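Local atomic coordinates of sesquisabinene B synthase 2 (Santalum album, PDB entry 6A2A), a protein that probably cyclises farnesyl diphosphate to sesquisabinene B, as a magnesium-dependent plant terpene synthase of the Tpsb subfamily. Residues Asn250-Gln253 with Ser254-Lys258; Trp548-Lys551 with Gln552-Val556; Gly323-Glu326 with Glu327-Phe331. All coordinates share one frame; numbering follows the deposited sequence.

Contact 1. Residues Asn250-Gln253 with Ser254-Lys258; sequences NIVQ and SFHQK
Gln-253 and Gln-257 sit one helical turn apart within helix 239-270, and their side chains angle across each other with the two amide planes only 13° apart. OE1 of Gln-253 comes no nearer than 3.6 Å to NE2 of Gln-257. NE2 of Gln-253 bonds the carbonyls of Val-556 and His-559, and NE2 of Gln-257 that of Leu-557. Gln-257 lays its CG 3.3 Å from O of Gln-253, the oxygen that also accepts from N of Gln-257, at 2.8 Å.

Val-252 and His-256 run side by side on another flank. With CG1 of Val-252 anti to the backbone N (chi1 177°), this methyl reaches CE1 of the imidazole at 3.5 Å, while O of Val-252 lies over one ring face, toward its rim. NE2 of His-256 is bonded to O of Phe-294.

Ser-254 turns its hydroxyl back on its own helix. OG donates to O of Ile-251 at 2.7 Å, in the carbonyl plane and on a lone pair, a familiar arrangement for serine within a helix. It gives that oxygen a side-chain donor beside weak backbone ones, of which Phe-255 N is 3.4 Å from O of Ile-251.

Around this helix, Val-252, Gln-253 and His-256 all touch Arg-221 of helix 220-232; His-256 also meets helix 281-292, and Ile-251 packs on Leu-58 and Ala-61 of helix 55-73.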
# COMPACT_ATOMS: atom_id res chain seq x y z
N ASN A 250 -24.94 -0.27 -6.85
CA ASN A 250 -24.28 -1.23 -5.99
C ASN A 250 -22.94 -1.71 -6.58
O ASN A 250 -21.99 -1.96 -5.80
CB ASN A 250 -25.20 -2.42 -5.67
CG ASN A 250 -26.32 -2.09 -4.73
OD1 ASN A 250 -26.44 -0.98 -4.19
ND2 ASN A 250 -27.20 -3.07 -4.53
N ILE A 251 -22.83 -1.86 -7.90
CA ILE A 251 -21.59 -2.35 -8.48
C ILE A 251 -20.49 -1.28 -8.28
O ILE A 251 -19.39 -1.59 -7.85
CB ILE A 251 -21.78 -2.70 -9.96
CG1 ILE A 251 -22.70 -3.92 -10.08
CG2 ILE A 251 -20.45 -2.91 -10.65
CD1 ILE A 251 -23.18 -4.19 -11.50
N VAL A 252 -20.83 -0.04 -8.61
CA VAL A 252 -19.88 1.08 -8.41
C VAL A 252 -19.54 1.14 -6.91
O VAL A 252 -18.36 1.21 -6.58
CB VAL A 252 -20.43 2.42 -8.91
CG1 VAL A 252 -19.45 3.54 -8.62
CG2 VAL A 252 -20.72 2.38 -10.39
N GLN A 253 -20.52 1.05 -6.04
CA GLN A 253 -20.25 1.11 -4.62
C GLN A 253 -19.22 0.05 -4.22
O GLN A 253 -18.43 0.29 -3.29
CB GLN A 253 -21.55 0.96 -3.83
CG GLN A 253 -21.40 1.12 -2.35
CD GLN A 253 -22.66 0.77 -1.60
OE1 GLN A 253 -23.03 -0.41 -1.52
NE2 GLN A 253 -23.34 1.77 -1.08
N SER A 254 -19.29 -1.17 -4.81
CA SER A 254 -18.32 -2.26 -4.42
C SER A 254 -16.89 -1.84 -4.77
O SER A 254 -16.00 -2.22 -4.04
CB SER A 254 -18.63 -3.63 -5.03
OG SER A 254 -18.31 -3.66 -6.43
N PHE A 255 -16.69 -1.14 -5.89
CA PHE A 255 -15.37 -0.58 -6.21
C PHE A 255 -14.94 0.43 -5.14
O PHE A 255 -13.79 0.40 -4.68
CB PHE A 255 -15.30 0.15 -7.54
CG PHE A 255 -15.29 -0.70 -8.77
CD1 PHE A 255 -14.09 -1.14 -9.30
CD2 PHE A 255 -16.48 -1.01 -9.43
CE1 PHE A 255 -14.08 -1.90 -10.46
CE2 PHE A 255 -16.47 -1.78 -10.59
CZ PHE A 255 -15.26 -2.21 -11.11
N HIS A 256 -15.86 1.33 -4.79
CA HIS A 256 -15.56 2.33 -3.69
C HIS A 256 -15.19 1.63 -2.38
O HIS A 256 -14.27 2.05 -1.65
CB HIS A 256 -16.76 3.26 -3.50
CG HIS A 256 -17.03 4.10 -4.69
ND1 HIS A 256 -18.21 4.78 -4.85
CD2 HIS A 256 -16.25 4.40 -5.75
CE1 HIS A 256 -18.17 5.44 -5.98
NE2 HIS A 256 -16.96 5.24 -6.54
N GLN A 257 -15.92 0.58 -2.02
CA GLN A 257 -15.66 -0.09 -0.75
C GLN A 257 -14.25 -0.69 -0.76
O GLN A 257 -13.58 -0.69 0.29
CB GLN A 257 -16.73 -1.15 -0.49
CG GLN A 257 -18.07 -0.53 -0.11
CD GLN A 257 -19.16 -1.56 0.03
OE1 GLN A 257 -18.99 -2.69 -0.40
NE2 GLN A 257 -20.25 -1.17 0.67
N LYS A 258 -13.78 -1.20 -1.91
CA LYS A 258 -12.42 -1.76 -1.99
C LYS A 258 -11.37 -0.64 -1.84
O LYS A 258 -10.31 -0.83 -1.24
CB LYS A 258 -12.21 -2.52 -3.31
CG LYS A 258 -12.86 -3.91 -3.30
CD LYS A 258 -12.97 -4.56 -4.67
CE LYS A 258 -14.11 -5.57 -4.78
NZ LYS A 258 -13.88 -6.75 -3.92

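Contact 2. Residues Trp548-Lys551 with Gln552-Val556; sequences WTKK and QGMSV
Gln-552 opens the second half of this helical stretch by laying its aliphatic stem on the indole of Trp-548, one turn earlier. Its CG stands 3.7 Å from the centroid of the six-membered ring and just 10° off the ring normal, a CH-pi contact over the face. A bend at chi2 (-58°) then carries the amide back alongside Lys-551, its plane turned 45° from the indole. There OE1 of Gln-552 takes a weak hydrogen bond of 3.2 Å from NZ of Lys-551, so one glutamine serves an aromatic face with its stem and an ammonium group with its tip.

Gly-553 follows, and its N is hydrogen-bonded to O of Thr-549 at 2.9 Å.

Met-554 runs alongside Lys-550, their ends leading off in one direction. The terminal methyl of Met-554 packs against the end of the lysine chain, its CE resting 3.6 Å from CE of Lys-550. Closer to the backbone, CG of Met-554 sits 3.1 Å from O of Lys-550, the oxygen that also accepts the Met-554 N-H.

At Ser-555 the backbone N reaches O of Lys-551 at 3.2 Å, as the helix widens into a pi-type turn over 554-556.

Helix 546-558 is flanked by helix 220-232, where Tyr-222 touches Gln-552 and Val-556, and by helix 281-292, whose Met-287 meets Thr-549 and Gln-552; the Trp-548 ring also meets that of Phe-534.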
# COMPACT_ATOMS: atom_id res chain seq x y z
N TRP A 548 -25.12 14.36 9.75
CA TRP A 548 -25.40 14.51 8.31
C TRP A 548 -24.33 13.78 7.48
O TRP A 548 -24.64 13.07 6.53
CB TRP A 548 -25.51 15.99 7.95
CG TRP A 548 -25.76 16.23 6.49
CD1 TRP A 548 -26.95 16.40 5.85
CD2 TRP A 548 -24.75 16.32 5.48
NE1 TRP A 548 -26.73 16.59 4.50
CE2 TRP A 548 -25.39 16.55 4.26
CE3 TRP A 548 -23.35 16.23 5.50
CZ2 TRP A 548 -24.68 16.72 3.07
CZ3 TRP A 548 -22.65 16.35 4.33
CH2 TRP A 548 -23.32 16.60 3.13
N THR A 549 -23.08 13.97 7.84
CA THR A 549 -21.95 13.33 7.14
C THR A 549 -22.11 11.82 7.21
O THR A 549 -21.96 11.09 6.25
CB THR A 549 -20.62 13.76 7.77
OG1 THR A 549 -20.59 15.16 7.56
CG2 THR A 549 -19.41 13.08 7.17
N LYS A 550 -22.44 11.36 8.41
CA LYS A 550 -22.54 9.96 8.63
C LYS A 550 -23.67 9.39 7.80
O LYS A 550 -23.53 8.30 7.24
CB LYS A 550 -22.78 9.66 10.12
CG LYS A 550 -22.78 8.18 10.43
CD LYS A 550 -22.17 7.84 11.76
CE LYS A 550 -21.89 6.35 11.88
NZ LYS A 550 -23.08 5.64 12.39
N LYS A 551 -24.76 10.15 7.71
CA LYS A 551 -25.88 9.69 6.95
C LYS A 551 -25.48 9.53 5.49
O LYS A 551 -25.91 8.60 4.82
CB LYS A 551 -27.04 10.67 7.14
CG LYS A 551 -28.27 10.33 6.30
CD LYS A 551 -29.34 11.38 6.23
CE LYS A 551 -29.94 11.48 4.84
NZ LYS A 551 -29.46 12.68 4.11
N GLN A 552 -24.74 10.51 4.96
CA GLN A 552 -24.36 10.49 3.55
C GLN A 552 -23.39 9.34 3.28
O GLN A 552 -23.49 8.64 2.26
CB GLN A 552 -23.69 11.83 3.19
CG GLN A 552 -24.63 13.00 3.17
CD GLN A 552 -25.81 12.88 2.23
OE1 GLN A 552 -26.81 13.53 2.47
NE2 GLN A 552 -25.70 12.14 1.13
N GLY A 553 -22.39 9.13 4.16
CA GLY A 553 -21.46 8.01 4.03
C GLY A 553 -22.17 6.68 4.11
O GLY A 553 -21.81 5.76 3.37
N MET A 554 -23.20 6.58 4.97
CA MET A 554 -23.92 5.29 5.14
C MET A 554 -24.64 4.96 3.84
O MET A 554 -24.60 3.85 3.35
CB MET A 554 -24.96 5.36 6.27
CG MET A 554 -24.38 5.32 7.68
SD MET A 554 -23.64 3.70 8.04
CE MET A 554 -23.44 3.81 9.82
N SER A 555 -25.27 5.95 3.24
CA SER A 555 -26.09 5.60 2.07
C SER A 555 -25.23 5.44 0.81
O SER A 555 -25.63 4.71 -0.11
CB SER A 555 -27.19 6.58 1.85
OG SER A 555 -26.66 7.82 1.50
N VAL A 556 -24.11 6.15 0.72
CA VAL A 556 -23.35 6.13 -0.51
C VAL A 556 -22.23 5.11 -0.50
O VAL A 556 -22.02 4.48 -1.49
CB VAL A 556 -22.91 7.56 -0.89
CG1 VAL A 556 -21.94 7.57 -2.06
CG2 VAL A 556 -24.17 8.35 -1.21

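Contact 3. Residues Gly323-Glu326 with Glu327-Phe331; sequences GTME and ELELF
Thr-324 and Glu-327 form a capping box at the start of helix 325-337, in the metal-binding domain of the terpene synthase. Thr-324 is the N-cap: its OG1 accepts the backbone N-H of Glu-327 at 3.2 Å. In return, OE1 of Glu-327 accepts N-H of Thr-324 at 2.8 Å, with an N-H...O angle of 172°. The donor comes to the anti side of OE1 and stands 30° out of the carboxylate plane.

Both rotamers suit the exchange. Chi1 of Thr-324 (61°) sets OG1 between its backbone N and carbonyl carbon, where it meets the N-H of Glu-327. With CG of Glu-327 beside its backbone N, anti to the carbonyl carbon, the extended chain leads back towards the N-terminal end of the helix and its carboxylate crosses the threonine side chain. The methyl CG2 of Thr-324 packs 3.7 Å from the same OE1. With an alanine in place of Glu-327, the N-H of Thr-324 would probably lose this acceptor and the preceding loop part of its hold on the helix start.

Leu-328 sets its two methyls against Gly-323, CD1 near O and CD2 near CA, while the residue also packs on Val-318 and Tyr-319 of helix 299-321. That helix carries Asp-316 and Asp-320 of the DDxxD motif, which bind magnesium in this protein, although none is bound in this model; the Leu-328 side chain is about 8 Å from that of Asp-320.

On the outer flank Met-325 and Glu-329 run alongside each other, CG of Met-325 lying 3.7 Å from OE2 of Glu-329.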
# COMPACT_ATOMS: atom_id res chain seq x y z
N GLY A 323 1.39 23.29 15.73
CA GLY A 323 2.74 23.79 15.59
C GLY A 323 2.92 25.23 16.08
O GLY A 323 1.99 26.00 16.00
N THR A 324 4.11 25.51 16.63
CA THR A 324 4.55 26.90 16.92
C THR A 324 5.00 27.54 15.63
O THR A 324 5.38 26.81 14.68
CB THR A 324 5.73 26.96 17.89
OG1 THR A 324 6.89 26.29 17.37
CG2 THR A 324 5.39 26.34 19.23
N MET A 325 5.09 28.88 15.59
CA MET A 325 5.62 29.54 14.45
C MET A 325 7.03 29.02 14.07
O MET A 325 7.29 28.87 12.89
CB MET A 325 5.67 31.04 14.71
CG MET A 325 6.54 31.81 13.75
SD MET A 325 6.32 33.61 14.00
CE MET A 325 6.71 33.76 15.74
N GLU A 326 7.91 28.65 14.99
CA GLU A 326 9.26 28.16 14.63
C GLU A 326 9.23 26.75 14.02
O GLU A 326 9.95 26.45 13.05
CB GLU A 326 10.14 28.22 15.87
CG GLU A 326 10.45 29.66 16.26
CD GLU A 326 9.48 30.29 17.24
OE1 GLU A 326 8.34 29.78 17.37
OE2 GLU A 326 9.87 31.29 17.92
N GLU A 327 8.41 25.88 14.57
CA GLU A 327 8.23 24.53 14.01
C GLU A 327 7.71 24.63 12.57
O GLU A 327 8.14 23.91 11.70
CB GLU A 327 7.25 23.78 14.91
CG GLU A 327 7.83 23.40 16.25
CD GLU A 327 6.86 22.93 17.33
OE1 GLU A 327 5.65 23.21 17.24
OE2 GLU A 327 7.33 22.28 18.28
N LEU A 328 6.76 25.52 12.33
CA LEU A 328 6.13 25.59 11.04
C LEU A 328 7.11 26.21 10.03
O LEU A 328 7.09 25.88 8.87
CB LEU A 328 4.82 26.36 11.19
CG LEU A 328 3.80 25.70 12.12
CD1 LEU A 328 2.60 26.59 12.34
CD2 LEU A 328 3.36 24.34 11.62
N GLU A 329 7.94 27.19 10.45
CA GLU A 329 9.02 27.72 9.57
C GLU A 329 9.91 26.60 9.07
O GLU A 329 10.28 26.60 7.92
CB GLU A 329 9.99 28.70 10.27
CG GLU A 329 9.29 29.83 10.97
CD GLU A 329 10.17 30.95 11.50
OE1 GLU A 329 11.41 30.74 11.65
OE2 GLU A 329 9.60 32.04 11.77
N LEU A 330 10.27 25.67 9.93
CA LEU A 330 11.12 24.56 9.48
C LEU A 330 10.31 23.59 8.58
O LEU A 330 10.85 23.08 7.65
CB LEU A 330 11.68 23.81 10.69
CG LEU A 330 12.57 22.61 10.38
CD1 LEU A 330 13.71 22.98 9.45
CD2 LEU A 330 13.09 21.95 11.65
N PHE A 331 9.07 23.30 8.96
CA PHE A 331 8.19 22.45 8.09
C PHE A 331 8.17 23.02 6.68
O PHE A 331 8.37 22.31 5.65
CB PHE A 331 6.81 22.35 8.74
CG PHE A 331 5.91 21.25 8.23
CD1 PHE A 331 5.53 21.20 6.89
CD2 PHE A 331 5.40 20.32 9.10
CE1 PHE A 331 4.62 20.23 6.47
CE2 PHE A 331 4.52 19.33 8.66
CZ PHE A 331 4.16 19.27 7.35

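How the contacts relate
From the N terminus the chain meets contact 1 first, within helix 239-270, then contact 3 at the start of helix 325-337, and last contact 2 in helix 546-558. Each joins adjoining segments and closes just a helical turn or an N-terminal cap; the three follow in series, with none nested or crossed. Contacts 1 and 2, far apart in sequence, nonetheless meet in space through the Gln-253 amide and the Val-556 carbonyl, which ties the C-terminal helix to helix 239-270. Contact 3 stands apart on the surface near the magnesium-binding aspartates, its nearest atoms about 24 Å from contact 2 and 26 Å from contact 1.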